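Local coordinates for protein prolyl-tRNA synthetase (PDB 3IAL) that probably catalyses the ATP-dependent attachment of L-proline to its tRNA, releasing AMP and diphosphate, and binds prolyl-adenylate, at residues C443-I449 and C501-G505; R461-T467 and A508-C514. All coordinates share one frame; numbering follows the deposited sequence.

Contact 1: residues C443-I449 and C501-G505; sequences CKSFDEI and CALSG
Ala502 points its methyl toward the backbone ahead of helix 446-455, where CB sits 3.6 Å from Lys444 C and lies against the Lys444-Ser445 peptide. Beside it, Ser445 CA offers its hydrogen to Ala502 O in a C-H...O contact 3.5 Å long and nearly straight, 166° at the hydrogen. Leu503 supplies the second apolar patch. Its CG stands beside the backbone N (chi1 -57°), which brings methyl CD2 to the first helical turn, 3.7 Å from Phe446 N. That same methyl lies near the plane of the Phe446 ring, at its edge, and meets Ile449 CD1 at 3.8 Å, the two side chains crossing at about a right angle. No direct hydrogen bond joins the segments; one water bridges them, accepting from Phe446 N at 2.9 Å and donating to Ala502 O. The helix start is a capped one: Ser445 is the N-cap, its OG accepting from Glu448 N at 3.1 Å. Glu448 OE1 also takes Lys444 N at 2.9 Å, the donor standing above the carboxylate plane, so Glu448 is tied both to the N-cap and to the residue just before it. Across from it, residues 501-505 form a Cys-x-x-Ser-Gly turn around Cys501 SG, which accepts from Leu503 N and Ser504 N; these N-H...S bonds resemble those of zinc knuckles, though no metal is bound here. Farther out, Leu478 of helix 472-482 backs Phe446 and Ile449, Trp474 packs on Leu503, and Phe462 of strand 459-464 touches both Ile449 and Ala502.

Contact 2: residues R461-T467 and A508-C514; sequences RFPFYTT and AVCYMYC
Phe464 O is gripped by two amides, Val509 N at 3.0 Å and, weakly, Cys510 N at 3.4 Å: a classic beta bulge, Val509 and Cys510 both facing Phe464, at the end of the antiparallel pair of strands 459-464 and 510-515. Beyond it the ladder is regular, with Phe464 N to Cys510 O and a pair of bonds between Phe462 and Met512. On the face carrying Arg461, Pro463, Tyr511 and Tyr513, the extended arginine chain lies alongside Tyr513, CG over the ring face, and NE donates a weak, bent bond to Tyr513 OH (3.1 Å). The guanidinium turns flat onto the Tyr511 ring, CZ 4.0 Å from its centroid and the planes 21° apart, a cation-pi stack. Glu493 probably balances the charge, forming a salt bridge with Arg461 NH2 and a hydrogen bond with Tyr513 OH, while Asn442 OD1 takes NH1 and Glu499 binds Tyr511 OH. The other face is apolar. Phe462 swings CG between its N and carbonyl carbon (chi1 61°), laying the ring over Met512 CB, 3.9 Å from the centroid, with Cys514 CB at its edge. Met512 CG lies 3.5 Å from Phe464 CD2; the bend at chi2 then helps bring CE to 3.6 Å from Thr466 O.

How the contacts relate
The two contacts alternate along the chain, in the order 443-449, 461-467, 501-505, 508-514, and their centres lie about 10 Å apart within the C-terminal region characteristic of this family of prolyl-tRNA synthetases. Strand 459-464 joins them: it pairs with strand 510-515 in contact 2, while its backbone also meets both segments of contact 1, through probable hydrogen bonds from Cys443 N to Arg461 O (2.8 Å) and from Ala502 N to Pro463 O (2.9 Å). Helix 446-455 directly precedes that strand. The loop 501-505 and the helix start thus border the strand pair, making one packed unit of residues none of which falls in the range 122-276 that holds the prolyl-adenylate pocket.

Contact 1: residues C443-I449 and C501-G505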
loop_
_atom_site.group_PDB
_atom_site.type_symbol
_atom_site.label_atom_id
_atom_site.label_comp_id
_atom_site.label_asym_id
_atom_site.label_seq_id
_atom_site.Cartn_x
_atom_site.Cartn_y
_atom_site.Cartn_z
ATOM N N CYS B 443 25.828 10.744 33.514
ATOM C CA CYS B 443 27.280 10.939 33.585
ATOM C C CYS B 443 27.611 12.378 33.977
ATOM O O CYS B 443 26.957 13.319 33.516
ATOM C CB CYS B 443 27.931 10.596 32.244
ATOM S SG CYS B 443 27.593 8.907 31.689
ATOM N N LYS B 444 28.623 12.532 34.833
ATOM C CA LYS B 444 29.010 13.836 35.380
ATOM C C LYS B 444 30.358 14.323 34.852
ATOM O O LYS B 444 30.896 15.301 35.365
ATOM C CB LYS B 444 29.093 13.769 36.911
ATOM C CG LYS B 444 27.804 13.353 37.609
ATOM C CD LYS B 444 27.853 13.629 39.125
ATOM C CE LYS B 444 28.834 12.715 39.858
ATOM N NZ LYS B 444 30.268 13.114 39.682
ATOM N N SER B 445 30.899 13.653 33.835
ATOM C CA SER B 445 32.218 13.996 33.309
ATOM C C SER B 445 32.485 13.375 31.943
ATOM O O SER B 445 31.820 12.435 31.540
ATOM C CB SER B 445 33.309 13.539 34.284
ATOM O OG SER B 445 33.526 12.144 34.172
ATOM N N PHE B 446 33.485 13.904 31.250
ATOM C CA PHE B 446 33.931 13.345 29.982
ATOM C C PHE B 446 34.262 11.858 30.126
ATOM O O PHE B 446 33.804 11.036 29.323
ATOM C CB PHE B 446 35.146 14.115 29.462
ATOM C CG PHE B 446 35.502 13.806 28.040
ATOM C CD1 PHE B 446 34.850 14.441 26.994
ATOM C CD2 PHE B 446 36.509 12.896 27.743
ATOM C CE1 PHE B 446 35.189 14.163 25.667
ATOM C CE2 PHE B 446 36.850 12.614 26.421
ATOM C CZ PHE B 446 36.188 13.253 25.385
ATOM N N ASP B 447 35.029 11.521 31.162
ATOM C CA ASP B 447 35.462 10.145 31.413
ATOM C C ASP B 447 34.295 9.195 31.657
ATOM O O ASP B 447 34.301 8.074 31.153
ATOM C CB ASP B 447 36.421 10.083 32.610
ATOM C CG ASP B 447 37.801 10.663 32.296
ATOM O OD1 ASP B 447 38.072 10.987 31.120
ATOM O OD2 ASP B 447 38.615 10.790 33.237
ATOM N N GLU B 448 33.304 9.642 32.425
ATOM C CA GLU B 448 32.123 8.825 32.696
ATOM C C GLU B 448 31.287 8.560 31.440
ATOM O O GLU B 448 30.765 7.458 31.269
ATOM C CB GLU B 448 31.258 9.456 33.784
ATOM C CG GLU B 448 31.839 9.312 35.194
ATOM C CD GLU B 448 30.890 9.785 36.292
ATOM O OE1 GLU B 448 29.723 10.109 35.989
ATOM O OE2 GLU B 448 31.319 9.827 37.466
ATOM N N ILE B 449 31.167 9.560 30.563
ATOM C CA ILE B 449 30.479 9.375 29.282
ATOM C C ILE B 449 31.220 8.356 28.412
ATOM O O ILE B 449 30.605 7.461 27.836
ATOM C CB ILE B 449 30.372 10.689 28.478
ATOM C CG1 ILE B 449 29.500 11.715 29.212
ATOM C CG2 ILE B 449 29.778 10.420 27.112
ATOM C CD1 ILE B 449 29.562 13.095 28.602
ATOM N N CYS B 501 27.538 21.925 33.823
ATOM C CA CYS B 501 27.851 21.169 32.620
ATOM C C CYS B 501 28.941 20.153 32.914
ATOM O O CYS B 501 29.994 20.513 33.435
ATOM C CB CYS B 501 28.311 22.123 31.515
ATOM S SG CYS B 501 28.969 21.353 30.014
ATOM N N ALA B 502 28.686 18.893 32.559
ATOM C CA ALA B 502 29.648 17.798 32.750
ATOM C C ALA B 502 30.986 18.001 32.036
ATOM O O ALA B 502 31.986 17.403 32.425
ATOM C CB ALA B 502 29.037 16.482 32.284
ATOM N N LEU B 503 31.004 18.810 30.978
ATOM C CA LEU B 503 32.184 18.905 30.128
ATOM C C LEU B 503 32.994 20.192 30.318
ATOM O O LEU B 503 34.221 20.140 30.347
ATOM C CB LEU B 503 31.792 18.720 28.663
ATOM C CG LEU B 503 31.060 17.407 28.347
ATOM C CD1 LEU B 503 30.841 17.269 26.854
ATOM C CD2 LEU B 503 31.802 16.179 28.892
ATOM N N SER B 504 32.315 21.328 30.458
ATOM C CA SER B 504 32.970 22.640 30.539
ATOM C C SER B 504 33.054 23.197 31.954
ATOM O O SER B 504 33.873 24.078 32.224
ATOM C CB SER B 504 32.215 23.657 29.673
ATOM O OG SER B 504 30.904 23.893 30.176
ATOM N N GLY B 505 32.198 22.709 32.849
ATOM C CA GLY B 505 32.089 23.262 34.196
ATOM C C GLY B 505 31.171 24.473 34.312
ATOM O O GLY B 505 30.883 24.928 35.423
HETATM O O HOH W 1 35.006 16.198 32.242
#

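Contact 2: residues R461-T467 and A508-C514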
loop_
_atom_site.group_PDB
_atom_site.type_symbol
_atom_site.label_atom_id
_atom_site.label_comp_id
_atom_site.label_asym_id
_atom_site.label_seq_id
_atom_site.Cartn_x
_atom_site.Cartn_y
_atom_site.Cartn_z
ATOM N N ARG B 461 23.644 10.282 29.350
ATOM C CA ARG B 461 22.901 11.501 29.636
ATOM C C ARG B 461 23.730 12.375 30.564
ATOM O O ARG B 461 24.273 11.895 31.547
ATOM C CB ARG B 461 21.573 11.136 30.289
ATOM C CG ARG B 461 20.621 12.294 30.521
ATOM C CD ARG B 461 19.344 11.764 31.119
ATOM N NE ARG B 461 18.396 12.815 31.487
ATOM C CZ ARG B 461 18.341 13.417 32.677
ATOM N NH1 ARG B 461 19.201 13.110 33.641
ATOM N NH2 ARG B 461 17.418 14.351 32.901
ATOM N N PHE B 462 23.854 13.654 30.238
ATOM C CA PHE B 462 24.725 14.542 31.000
ATOM C C PHE B 462 24.279 15.993 30.903
ATOM O O PHE B 462 23.861 16.446 29.834
ATOM C CB PHE B 462 26.183 14.402 30.537
ATOM C CG PHE B 462 26.417 14.754 29.080
ATOM C CD1 PHE B 462 26.878 16.013 28.718
ATOM C CD2 PHE B 462 26.228 13.813 28.084
ATOM C CE1 PHE B 462 27.116 16.335 27.384
ATOM C CE2 PHE B 462 26.470 14.125 26.747
ATOM C CZ PHE B 462 26.913 15.386 26.397
ATOM N N PRO B 463 24.363 16.732 32.025
ATOM C CA PRO B 463 24.068 18.163 31.936
ATOM C C PRO B 463 25.113 18.849 31.056
ATOM O O PRO B 463 26.290 18.459 31.071
ATOM C CB PRO B 463 24.131 18.655 33.389
ATOM C CG PRO B 463 24.830 17.577 34.159
ATOM C CD PRO B 463 24.749 16.303 33.382
ATOM N N PHE B 464 24.678 19.844 30.292
ATOM C CA PHE B 464 25.524 20.473 29.288
ATOM C C PHE B 464 25.184 21.959 29.185
ATOM O O PHE B 464 24.031 22.347 29.372
ATOM C CB PHE B 464 25.323 19.754 27.946
ATOM C CG PHE B 464 26.297 20.151 26.876
ATOM C CD1 PHE B 464 27.654 19.929 27.028
ATOM C CD2 PHE B 464 25.842 20.710 25.687
ATOM C CE1 PHE B 464 28.554 20.283 26.016
ATOM C CE2 PHE B 464 26.718 21.064 24.682
ATOM C CZ PHE B 464 28.082 20.853 24.844
ATOM N N TYR B 465 26.186 22.772 28.862
ATOM C CA TYR B 465 26.089 24.230 28.993
ATOM C C TYR B 465 25.355 24.981 27.865
ATOM O O TYR B 465 25.049 26.160 28.025
ATOM C CB TYR B 465 27.495 24.824 29.170
ATOM C CG TYR B 465 28.249 25.040 27.878
ATOM C CD1 TYR B 465 28.247 26.291 27.252
ATOM C CD2 TYR B 465 28.953 24.005 27.278
ATOM C CE1 TYR B 465 28.932 26.499 26.074
ATOM C CE2 TYR B 465 29.634 24.203 26.095
ATOM C CZ TYR B 465 29.625 25.455 25.500
ATOM O OH TYR B 465 30.297 25.660 24.318
ATOM N N THR B 466 25.087 24.328 26.737
ATOM C CA THR B 466 24.461 25.008 25.607
ATOM C C THR B 466 23.703 24.066 24.664
ATOM O O THR B 466 24.034 22.892 24.530
ATOM C CB THR B 466 25.510 25.767 24.771
ATOM O OG1 THR B 466 24.848 26.555 23.782
ATOM C CG2 THR B 466 26.474 24.793 24.070
ATOM N N THR B 467 22.679 24.601 24.014
ATOM C CA THR B 467 21.987 23.893 22.948
ATOM C C THR B 467 22.296 24.556 21.616
ATOM O O THR B 467 21.716 24.194 20.596
ATOM C CB THR B 467 20.464 23.903 23.163
ATOM O OG1 THR B 467 19.967 25.248 23.050
ATOM C CG2 THR B 467 20.119 23.326 24.521
ATOM N N ALA B 508 24.678 24.578 33.627
ATOM C CA ALA B 508 23.963 23.688 32.717
ATOM C C ALA B 508 22.628 24.303 32.310
ATOM O O ALA B 508 21.910 24.846 33.152
ATOM C CB ALA B 508 23.742 22.325 33.360
ATOM N N VAL B 509 22.308 24.219 31.019
ATOM C CA VAL B 509 21.003 24.662 30.505
ATOM C C VAL B 509 20.143 23.510 29.965
ATOM O O VAL B 509 18.998 23.731 29.597
ATOM C CB VAL B 509 21.157 25.724 29.386
ATOM C CG1 VAL B 509 21.936 26.921 29.892
ATOM C CG2 VAL B 509 21.836 25.126 28.150
ATOM N N CYS B 510 20.688 22.295 29.914
ATOM C CA CYS B 510 19.960 21.130 29.394
ATOM C C CYS B 510 20.688 19.839 29.749
ATOM O O CYS B 510 21.830 19.877 30.222
ATOM C CB CYS B 510 19.837 21.213 27.869
ATOM S SG CYS B 510 21.434 21.022 26.990
ATOM N N TYR B 511 20.027 18.704 29.514
ATOM C CA TYR B 511 20.687 17.397 29.546
ATOM C C TYR B 511 20.845 16.895 28.117
ATOM O O TYR B 511 19.858 16.643 27.423
ATOM C CB TYR B 511 19.891 16.382 30.367
ATOM C CG TYR B 511 19.604 16.842 31.769
ATOM C CD1 TYR B 511 20.567 16.746 32.769
ATOM C CD2 TYR B 511 18.368 17.386 32.097
ATOM C CE1 TYR B 511 20.304 17.186 34.064
ATOM C CE2 TYR B 511 18.091 17.818 33.379
ATOM C CZ TYR B 511 19.059 17.720 34.358
ATOM O OH TYR B 511 18.767 18.157 35.623
ATOM N N MET B 512 22.089 16.771 27.672
ATOM C CA MET B 512 22.362 16.205 26.366
ATOM C C MET B 512 22.415 14.692 26.485
ATOM O O MET B 512 22.646 14.150 27.576
ATOM C CB MET B 512 23.675 16.737 25.784
ATOM C CG MET B 512 23.562 18.120 25.184
ATOM S SD MET B 512 22.372 18.185 23.826
ATOM C CE MET B 512 22.693 19.821 23.177
ATOM N N TYR B 513 22.170 14.034 25.352
ATOM C CA TYR B 513 22.297 12.595 25.216
ATOM C C TYR B 513 23.309 12.275 24.134
ATOM O O TYR B 513 23.200 12.755 22.995
ATOM C CB TYR B 513 20.965 11.962 24.836
ATOM C CG TYR B 513 19.914 11.997 25.918
ATOM C CD1 TYR B 513 19.623 10.866 26.662
ATOM C CD2 TYR B 513 19.191 13.153 26.169
ATOM C CE1 TYR B 513 18.647 10.884 27.640
ATOM C CE2 TYR B 513 18.213 13.186 27.146
ATOM C CZ TYR B 513 17.937 12.045 27.872
ATOM O OH TYR B 513 16.973 12.069 28.850
ATOM N N CYS B 514 24.272 11.430 24.491
ATOM C CA CYS B 514 25.344 11.041 23.598
ATOM C C CYS B 514 25.225 9.538 23.356
ATOM O O CYS B 514 24.833 8.796 24.260
ATOM C CB CYS B 514 26.690 11.392 24.250
ATOM S SG CYS B 514 28.091 10.476 23.670
#